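Local atomic coordinates of BPH (Thiobacillus denitrificans, PDB entry 5OVS), a protein that forms a tetradecameric, proteasome-like double ring and is probably an N-terminal-nucleophile protease. Residues K[52-64]-K[80-94]. Residues are numbered along the deposited sequence; the frame is centred on the assembly and turned at random.
Sequences ATFKLILADYFAS and VWNTLHGALKEHYYL
Helix 54-64 packs against helix 74-91 in a mostly apolar, largely buried helix-helix contact on one flank of the subunit, with a single hydrogen bond across it. The axes of helix 54-64 and of residues 80-91 approach to 11.6 Å, with their N-to-C directions 111° apart, and large side chains fill the distance between them. Y92, near the C-terminal end of the second helix, reaches back across. I57 CG2 sits over one face of its ring, 3.6 Å from the centroid, while H91 CB lies over the opposite face. At the far end of the ring, Y92 OH donates to D60 OD2 at 2.7 Å, on the anti lone pair of the carboxylate oxygen, which lies at the ring edge and in its plane; the carboxylate stands nearly perpendicular to the ring. A phenylalanine in place of Y92 would probably leave D60 OD2 without this donor and the carboxylate freer to turn. These are the two helices on one side of the beta-sandwich expected of a proteasome-type Ntn-hydrolase: L58 and F54 rest on I48 of strand 44-48, and F62 on V41 of strand 38-41. Further along, Y61 swings its CG anti to the backbone N (chi1 179°), which carries the ring across to the other helix. L84 CD1 covers one face, A87 CB approaches Y61 CE1 at 3.5 Å, and Y61 OH ends 3.4 Å from T83 CG2. Deeper in, L58 CD2 meets L84 CD2 at 4.0 Å, and F62 CZ reaches W81 CZ3 at 3.9 Å. Neighbouring subunits join on both helices: D60 packs on C79 of one, and N82 ND2 bonds to H91 O of another.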
ATOM      1  N   ALA K  52     -21.323  -2.211 -24.592  1.00 36.16           N
ATOM      2  CA  ALA K  52     -22.445  -2.378 -25.520  1.00 36.20           C
ATOM      3  C   ALA K  52     -23.728  -1.703 -25.051  1.00 35.95           C
ATOM      4  O   ALA K  52     -24.695  -1.631 -25.796  1.00 36.91           O
ATOM      5  CB  ALA K  52     -22.714  -3.857 -25.745  1.00 36.63           C
ATOM      6  N   THR K  53     -23.751  -1.246 -23.806  1.00 35.77           N
ATOM      7  CA  THR K  53     -24.906  -0.566 -23.272  1.00 35.80           C
ATOM      8  C   THR K  53     -25.029   0.825 -23.905  1.00 35.57           C
ATOM      9  O   THR K  53     -26.134   1.381 -24.006  1.00 34.40           O
ATOM     10  CB  THR K  53     -24.801  -0.474 -21.738  1.00 36.29           C
ATOM     11  OG1 THR K  53     -24.598  -1.784 -21.205  1.00 36.99           O
ATOM     12  CG2 THR K  53     -26.060   0.114 -21.122  1.00 36.80           C
ATOM     13  N   PHE K  54     -23.901   1.374 -24.359  1.00 34.85           N
ATOM     14  CA  PHE K  54     -23.868   2.766 -24.804  1.00 34.98           C
ATOM     15  C   PHE K  54     -24.768   3.029 -25.999  1.00 35.63           C
ATOM     16  O   PHE K  54     -25.381   4.089 -26.090  1.00 34.51           O
ATOM     17  CB  PHE K  54     -22.435   3.230 -25.076  1.00 34.62           C
ATOM     18  CG  PHE K  54     -21.660   3.532 -23.824  1.00 35.31           C
ATOM     19  CD1 PHE K  54     -22.129   4.475 -22.921  1.00 35.59           C
ATOM     20  CD2 PHE K  54     -20.466   2.875 -23.544  1.00 35.38           C
ATOM     21  CE1 PHE K  54     -21.432   4.754 -21.762  1.00 36.45           C
ATOM     22  CE2 PHE K  54     -19.764   3.151 -22.386  1.00 35.33           C
ATOM     23  CZ  PHE K  54     -20.243   4.089 -21.493  1.00 36.10           C
ATOM     24  N   LYS K  55     -24.862   2.051 -26.900  1.00 37.85           N
ATOM     25  CA  LYS K  55     -25.729   2.182 -28.070  1.00 39.19           C
ATOM     26  C   LYS K  55     -27.208   2.288 -27.660  1.00 38.73           C
ATOM     27  O   LYS K  55     -27.993   2.991 -28.307  1.00 39.37           O
ATOM     28  CB  LYS K  55     -25.485   1.044 -29.077  1.00 39.50           C
ATOM     29  CG  LYS K  55     -25.756  -0.362 -28.565  1.00 40.95           C
ATOM     30  CD  LYS K  55     -26.109  -1.289 -29.710  1.00 42.43           C
ATOM     31  CE  LYS K  55     -26.134  -2.741 -29.289  1.00 43.90           C
ATOM     32  NZ  LYS K  55     -24.759  -3.308 -29.260  1.00 45.83           N
ATOM     33  N   LEU K  56     -27.561   1.621 -26.566  1.00 38.80           N
ATOM     34  CA  LEU K  56     -28.918   1.668 -26.022  1.00 38.85           C
ATOM     35  C   LEU K  56     -29.124   2.991 -25.313  1.00 37.86           C
ATOM     36  O   LEU K  56     -30.149   3.667 -25.502  1.00 35.13           O
ATOM     37  CB  LEU K  56     -29.143   0.519 -25.051  1.00 40.22           C
ATOM     38  CG  LEU K  56     -28.821  -0.850 -25.652  1.00 41.90           C
ATOM     39  CD1 LEU K  56     -28.615  -1.891 -24.567  1.00 42.90           C
ATOM     40  CD2 LEU K  56     -29.905  -1.270 -26.630  1.00 42.67           C
ATOM     41  N   ILE K  57     -28.131   3.377 -24.515  1.00 37.46           N
ATOM     42  CA  ILE K  57     -28.184   4.680 -23.854  1.00 38.55           C
ATOM     43  C   ILE K  57     -28.376   5.783 -24.898  1.00 38.73           C
ATOM     44  O   ILE K  57     -29.296   6.596 -24.773  1.00 38.87           O
ATOM     45  CB  ILE K  57     -26.941   4.960 -22.981  1.00 38.34           C
ATOM     46  CG1 ILE K  57     -26.930   4.045 -21.755  1.00 38.18           C
ATOM     47  CG2 ILE K  57     -26.931   6.405 -22.494  1.00 38.76           C
ATOM     48  CD1 ILE K  57     -25.624   4.037 -20.988  1.00 37.62           C
ATOM     49  N   LEU K  58     -27.547   5.779 -25.943  1.00 38.40           N
ATOM     50  CA  LEU K  58     -27.524   6.896 -26.906  1.00 38.01           C
ATOM     51  C   LEU K  58     -28.800   7.045 -27.719  1.00 37.31           C
ATOM     52  O   LEU K  58     -29.275   8.155 -27.893  1.00 37.26           O
ATOM     53  CB  LEU K  58     -26.308   6.809 -27.829  1.00 37.99           C
ATOM     54  CG  LEU K  58     -24.900   6.976 -27.227  1.00 37.56           C
ATOM     55  CD1 LEU K  58     -24.014   7.724 -28.214  1.00 38.03           C
ATOM     56  CD2 LEU K  58     -24.876   7.705 -25.894  1.00 38.04           C
ATOM     57  N   ALA K  59     -29.349   5.928 -28.194  1.00 37.07           N
ATOM     58  CA  ALA K  59     -30.634   5.908 -28.907  1.00 37.14           C
ATOM     59  C   ALA K  59     -31.773   6.436 -28.041  1.00 37.55           C
ATOM     60  O   ALA K  59     -32.546   7.280 -28.472  1.00 38.49           O
ATOM     61  CB  ALA K  59     -30.946   4.502 -29.387  1.00 37.07           C
ATOM     62  N   ASP K  60     -31.863   5.926 -26.820  1.00 38.65           N
ATOM     63  CA  ASP K  60     -32.788   6.432 -25.801  1.00 39.48           C
ATOM     64  C   ASP K  60     -32.624   7.941 -25.639  1.00 39.99           C
ATOM     65  O   ASP K  60     -33.576   8.714 -25.792  1.00 41.03           O
ATOM     66  CB  ASP K  60     -32.507   5.730 -24.472  1.00 39.92           C
ATOM     67  CG  ASP K  60     -33.576   5.957 -23.441  1.00 40.87           C
ATOM     68  OD1 ASP K  60     -34.589   5.231 -23.473  1.00 45.68           O
ATOM     69  OD2 ASP K  60     -33.395   6.823 -22.567  1.00 39.71           O
ATOM     70  N   TYR K  61     -31.401   8.366 -25.359  1.00 39.25           N
ATOM     71  CA  TYR K  61     -31.125   9.780 -25.155  1.00 38.94           C
ATOM     72  C   TYR K  61     -31.585  10.640 -26.339  1.00 40.02           C
ATOM     73  O   TYR K  61     -32.297  11.629 -26.155  1.00 40.45           O
ATOM     74  CB  TYR K  61     -29.638  10.006 -24.887  1.00 37.02           C
ATOM     75  CG  TYR K  61     -29.299  11.462 -24.687  1.00 36.41           C
ATOM     76  CD1 TYR K  61     -29.680  12.133 -23.525  1.00 36.07           C
ATOM     77  CD2 TYR K  61     -28.612  12.179 -25.667  1.00 36.11           C
ATOM     78  CE1 TYR K  61     -29.378  13.475 -23.343  1.00 35.95           C
ATOM     79  CE2 TYR K  61     -28.304  13.516 -25.497  1.00 35.84           C
ATOM     80  CZ  TYR K  61     -28.687  14.163 -24.335  1.00 36.09           C
ATOM     81  OH  TYR K  61     -28.376  15.492 -24.167  1.00 35.44           O
ATOM     82  N   PHE K  62     -31.180  10.258 -27.548  1.00 40.68           N
ATOM     83  CA  PHE K  62     -31.449  11.075 -28.734  1.00 41.37           C
ATOM     84  C   PHE K  62     -32.913  11.020 -29.145  1.00 43.89           C
ATOM     85  O   PHE K  62     -33.437  11.996 -29.683  1.00 45.01           O
ATOM     86  CB  PHE K  62     -30.519  10.698 -29.901  1.00 40.55           C
ATOM     87  CG  PHE K  62     -29.081  11.120 -29.694  1.00 40.21           C
ATOM     88  CD1 PHE K  62     -28.755  12.452 -29.441  1.00 40.54           C
ATOM     89  CD2 PHE K  62     -28.043  10.189 -29.756  1.00 39.58           C
ATOM     90  CE1 PHE K  62     -27.431  12.841 -29.252  1.00 40.12           C
ATOM     91  CE2 PHE K  62     -26.722  10.575 -29.564  1.00 38.68           C
ATOM     92  CZ  PHE K  62     -26.416  11.901 -29.317  1.00 38.78           C
ATOM     93  N   ALA K  63     -33.574   9.893 -28.878  1.00 45.98           N
ATOM     94  CA  ALA K  63     -35.022   9.780 -29.071  1.00 47.20           C
ATOM     95  C   ALA K  63     -35.792  10.712 -28.126  1.00 50.71           C
ATOM     96  O   ALA K  63     -36.829  11.275 -28.507  1.00 50.03           O
ATOM     97  CB  ALA K  63     -35.478   8.343 -28.881  1.00 46.55           C
ATOM     98  N   SER K  64     -35.286  10.882 -26.903  1.00 52.25           N
ATOM     99  CA  SER K  64     -35.954  11.732 -25.917  1.00 54.17           C
ATOM    100  C   SER K  64     -35.860  13.231 -26.236  1.00 55.21           C
ATOM    101  O   SER K  64     -36.719  14.005 -25.812  1.00 57.28           O
ATOM    102  CB  SER K  64     -35.428  11.446 -24.504  1.00 54.58           C
ATOM    103  OG  SER K  64     -34.076  11.835 -24.354  1.00 56.24           O
ATOM    104  N   VAL K  80     -23.140  19.150 -28.255  1.00 35.79           N
ATOM    105  CA  VAL K  80     -24.031  18.002 -28.022  1.00 35.26           C
ATOM    106  C   VAL K  80     -23.386  16.985 -27.061  1.00 35.59           C
ATOM    107  O   VAL K  80     -24.013  16.553 -26.077  1.00 34.58           O
ATOM    108  CB  VAL K  80     -24.388  17.317 -29.360  1.00 35.21           C
ATOM    109  CG1 VAL K  80     -25.039  15.962 -29.145  1.00 34.86           C
ATOM    110  CG2 VAL K  80     -25.305  18.214 -30.180  1.00 36.49           C
ATOM    111  N   TRP K  81     -22.130  16.607 -27.338  1.00 35.09           N
ATOM    112  CA  TRP K  81     -21.432  15.640 -26.485  1.00 34.37           C
ATOM    113  C   TRP K  81     -21.214  16.155 -25.075  1.00 34.13           C
ATOM    114  O   TRP K  81     -21.303  15.389 -24.118  1.00 34.17           O
ATOM    115  CB  TRP K  81     -20.117  15.158 -27.106  1.00 34.19           C
ATOM    116  CG  TRP K  81     -20.204  13.735 -27.510  1.00 33.70           C
ATOM    117  CD1 TRP K  81     -19.513  12.696 -26.979  1.00 33.46           C
ATOM    118  CD2 TRP K  81     -21.084  13.176 -28.493  1.00 33.73           C
ATOM    119  NE1 TRP K  81     -19.879  11.524 -27.589  1.00 33.22           N
ATOM    120  CE2 TRP K  81     -20.845  11.790 -28.521  1.00 33.45           C
ATOM    121  CE3 TRP K  81     -22.041  13.718 -29.362  1.00 34.15           C
ATOM    122  CZ2 TRP K  81     -21.526  10.930 -29.382  1.00 33.44           C
ATOM    123  CZ3 TRP K  81     -22.720  12.864 -30.222  1.00 34.09           C
ATOM    124  CH2 TRP K  81     -22.455  11.483 -30.225  1.00 34.31           C
ATOM    125  N   ASN K  82     -20.962  17.450 -24.931  1.00 34.27           N
ATOM    126  CA  ASN K  82     -20.797  18.008 -23.594  1.00 35.31           C
ATOM    127  C   ASN K  82     -22.090  17.939 -22.788  1.00 35.24           C
ATOM    128  O   ASN K  82     -22.058  17.602 -21.623  1.00 35.93           O
ATOM    129  CB  ASN K  82     -20.292  19.446 -23.644  1.00 36.07           C
ATOM    130  CG  ASN K  82     -19.703  19.890 -22.320  1.00 36.33           C
ATOM    131  OD1 ASN K  82     -18.664  19.382 -21.892  1.00 36.67           O
ATOM    132  ND2 ASN K  82     -20.365  20.826 -21.663  1.00 36.48           N
ATOM    133  N   THR K  83     -23.220  18.260 -23.421  1.00 35.74           N
ATOM    134  CA  THR K  83     -24.542  18.096 -22.809  1.00 35.41           C
ATOM    135  C   THR K  83     -24.839  16.609 -22.554  1.00 35.14           C
ATOM    136  O   THR K  83     -25.274  16.248 -21.471  1.00 35.84           O
ATOM    137  CB  THR K  83     -25.649  18.723 -23.697  1.00 36.43           C
ATOM    138  OG1 THR K  83     -25.448  20.139 -23.774  1.00 38.34           O
ATOM    139  CG2 THR K  83     -27.045  18.462 -23.151  1.00 36.12           C
ATOM    140  N   LEU K  84     -24.593  15.752 -23.541  1.00 35.28           N
ATOM    141  CA  LEU K  84     -24.762  14.306 -23.368  1.00 35.40           C
ATOM    142  C   LEU K  84     -24.054  13.804 -22.125  1.00 35.63           C
ATOM    143  O   LEU K  84     -24.625  13.029 -21.366  1.00 35.18           O
ATOM    144  CB  LEU K  84     -24.232  13.534 -24.578  1.00 35.88           C
ATOM    145  CG  LEU K  84     -24.024  12.018 -24.411  1.00 35.77           C
ATOM    146  CD1 LEU K  84     -25.344  11.318 -24.158  1.00 36.97           C
ATOM    147  CD2 LEU K  84     -23.376  11.435 -25.646  1.00 35.61           C
ATOM    148  N   HIS K  85     -22.812  14.244 -21.916  1.00 36.08           N
ATOM    149  CA  HIS K  85     -22.015  13.742 -20.797  1.00 36.37           C
ATOM    150  C   HIS K  85     -22.697  13.993 -19.447  1.00 38.07           C
ATOM    151  O   HIS K  85     -22.644  13.146 -18.540  1.00 38.59           O
ATOM    152  CB  HIS K  85     -20.619  14.362 -20.787  1.00 36.14           C
ATOM    153  CG  HIS K  85     -19.752  13.830 -19.698  1.00 35.56           C
ATOM    154  ND1 HIS K  85     -19.153  12.594 -19.769  1.00 34.73           N
ATOM    155  CD2 HIS K  85     -19.430  14.340 -18.486  1.00 35.83           C
ATOM    156  CE1 HIS K  85     -18.484  12.373 -18.652  1.00 35.64           C
ATOM    157  NE2 HIS K  85     -18.630  13.419 -17.860  1.00 35.37           N
ATOM    158  N   GLY K  86     -23.337  15.156 -19.326  1.00 38.68           N
ATOM    159  CA  GLY K  86     -24.098  15.510 -18.135  1.00 38.85           C
ATOM    160  C   GLY K  86     -25.306  14.619 -17.944  1.00 38.91           C
ATOM    161  O   GLY K  86     -25.688  14.339 -16.818  1.00 39.17           O
ATOM    162  N   ALA K  87     -25.902  14.178 -19.047  1.00 38.35           N
ATOM    163  CA  ALA K  87     -26.991  13.205 -18.990  1.00 38.46           C
ATOM    164  C   ALA K  87     -26.491  11.789 -18.678  1.00 38.06           C
ATOM    165  O   ALA K  87     -27.177  11.041 -17.988  1.00 38.45           O
ATOM    166  CB  ALA K  87     -27.782  13.219 -20.287  1.00 37.86           C
ATOM    167  N   LEU K  88     -25.313  11.415 -19.180  1.00 37.82           N
ATOM    168  CA  LEU K  88     -24.724  10.096 -18.862  1.00 37.99           C
ATOM    169  C   LEU K  88     -24.505   9.913 -17.368  1.00 38.87           C
ATOM    170  O   LEU K  88     -24.736   8.840 -16.828  1.00 37.53           O
ATOM    171  CB  LEU K  88     -23.393   9.887 -19.580  1.00 37.20           C
ATOM    172  CG  LEU K  88     -23.456   9.752 -21.101  1.00 37.47           C
ATOM    173  CD1 LEU K  88     -22.060   9.743 -21.701  1.00 37.36           C
ATOM    174  CD2 LEU K  88     -24.218   8.504 -21.522  1.00 37.87           C
ATOM    175  N   LYS K  89     -24.052  10.972 -16.706  1.00 41.13           N
ATOM    176  CA  LYS K  89     -23.858  10.945 -15.265  1.00 42.70           C
ATOM    177  C   LYS K  89     -25.182  10.991 -14.521  1.00 44.21           C
ATOM    178  O   LYS K  89     -25.382  10.254 -13.563  1.00 43.33           O
ATOM    179  CB  LYS K  89     -23.021  12.132 -14.829  1.00 43.10           C
ATOM    180  CG  LYS K  89     -21.602  12.072 -15.340  1.00 43.64           C
ATOM    181  CD  LYS K  89     -20.864  13.351 -15.010  1.00 45.11           C
ATOM    182  CE  LYS K  89     -20.501  13.426 -13.532  1.00 46.53           C
ATOM    183  NZ  LYS K  89     -19.820  14.715 -13.237  1.00 46.81           N
ATOM    184  N   GLU K  90     -26.082  11.865 -14.964  1.00 46.18           N
ATOM    185  CA  GLU K  90     -27.311  12.129 -14.229  1.00 48.12           C
ATOM    186  C   GLU K  90     -28.382  11.050 -14.362  1.00 46.62           C
ATOM    187  O   GLU K  90     -29.037  10.735 -13.386  1.00 46.62           O
ATOM    188  CB  GLU K  90     -27.905  13.470 -14.647  1.00 52.63           C
ATOM    189  CG  GLU K  90     -28.994  13.947 -13.695  1.00 57.83           C
ATOM    190  CD  GLU K  90     -29.799  15.102 -14.246  1.00 62.41           C
ATOM    191  OE1 GLU K  90     -29.419  15.641 -15.310  1.00 64.26           O
ATOM    192  OE2 GLU K  90     -30.816  15.463 -13.608  1.00 67.33           O
ATOM    193  N   HIS K  91     -28.574  10.499 -15.557  1.00 45.50           N
ATOM    194  CA  HIS K  91     -29.670   9.552 -15.800  1.00 44.64           C
ATOM    195  C   HIS K  91     -29.253   8.128 -16.105  1.00 41.93           C
ATOM    196  O   HIS K  91     -30.070   7.237 -15.972  1.00 42.14           O
ATOM    197  CB  HIS K  91     -30.552  10.039 -16.950  1.00 46.88           C
ATOM    198  CG  HIS K  91     -31.027  11.448 -16.786  1.00 51.10           C
ATOM    199  ND1 HIS K  91     -32.016  11.801 -15.892  1.00 53.85           N
ATOM    200  CD2 HIS K  91     -30.642  12.596 -17.393  1.00 53.79           C
ATOM    201  CE1 HIS K  91     -32.223  13.105 -15.957  1.00 55.55           C
ATOM    202  NE2 HIS K  91     -31.402  13.612 -16.862  1.00 56.06           N
ATOM    203  N   TYR K  92     -28.014   7.902 -16.532  1.00 39.73           N
ATOM    204  CA  TYR K  92     -27.615   6.581 -17.036  1.00 38.97           C
ATOM    205  C   TYR K  92     -26.452   5.930 -16.268  1.00 38.68           C
ATOM    206  O   TYR K  92     -25.891   4.925 -16.716  1.00 36.70           O
ATOM    207  CB  TYR K  92     -27.285   6.649 -18.536  1.00 38.69           C
ATOM    208  CG  TYR K  92     -28.414   7.163 -19.417  1.00 38.15           C
ATOM    209  CD1 TYR K  92     -29.437   6.324 -19.835  1.00 38.21           C
ATOM    210  CD2 TYR K  92     -28.437   8.486 -19.847  1.00 38.05           C
ATOM    211  CE1 TYR K  92     -30.464   6.795 -20.643  1.00 38.55           C
ATOM    212  CE2 TYR K  92     -29.450   8.964 -20.661  1.00 37.86           C
ATOM    213  CZ  TYR K  92     -30.459   8.120 -21.053  1.00 38.37           C
ATOM    214  OH  TYR K  92     -31.458   8.606 -21.857  1.00 39.32           O
ATOM    215  N   TYR K  93     -26.113   6.498 -15.113  1.00 39.28           N
ATOM    216  CA  TYR K  93     -25.234   5.841 -14.142  1.00 40.83           C
ATOM    217  C   TYR K  93     -23.800   5.606 -14.634  1.00 40.90           C
ATOM    218  O   TYR K  93     -23.190   4.570 -14.364  1.00 39.91           O
ATOM    219  CB  TYR K  93     -25.887   4.544 -13.648  1.00 41.37           C
ATOM    220  CG  TYR K  93     -27.320   4.770 -13.204  1.00 42.29           C
ATOM    221  CD1 TYR K  93     -27.601   5.458 -12.012  1.00 43.24           C
ATOM    222  CD2 TYR K  93     -28.389   4.327 -13.972  1.00 42.26           C
ATOM    223  CE1 TYR K  93     -28.906   5.690 -11.600  1.00 43.61           C
ATOM    224  CE2 TYR K  93     -29.701   4.554 -13.567  1.00 43.80           C
ATOM    225  CZ  TYR K  93     -29.951   5.237 -12.381  1.00 44.46           C
ATOM    226  OH  TYR K  93     -31.247   5.469 -11.975  1.00 47.01           O
ATOM    227  N   LEU K  94     -23.276   6.602 -15.346  1.00 41.99           N
ATOM    228  CA  LEU K  94     -21.883   6.628 -15.769  1.00 42.36           C
ATOM    229  C   LEU K  94     -20.985   6.830 -14.557  1.00 44.19           C
ATOM    230  O   LEU K  94     -21.357   7.553 -13.639  1.00 43.21           O
ATOM    231  CB  LEU K  94     -21.677   7.794 -16.731  1.00 42.27           C
ATOM    232  CG  LEU K  94     -20.308   7.886 -17.397  1.00 41.75           C
ATOM    233  CD1 LEU K  94     -20.233   6.885 -18.537  1.00 41.48           C
ATOM    234  CD2 LEU K  94     -20.063   9.288 -17.911  1.00 41.76           C
TER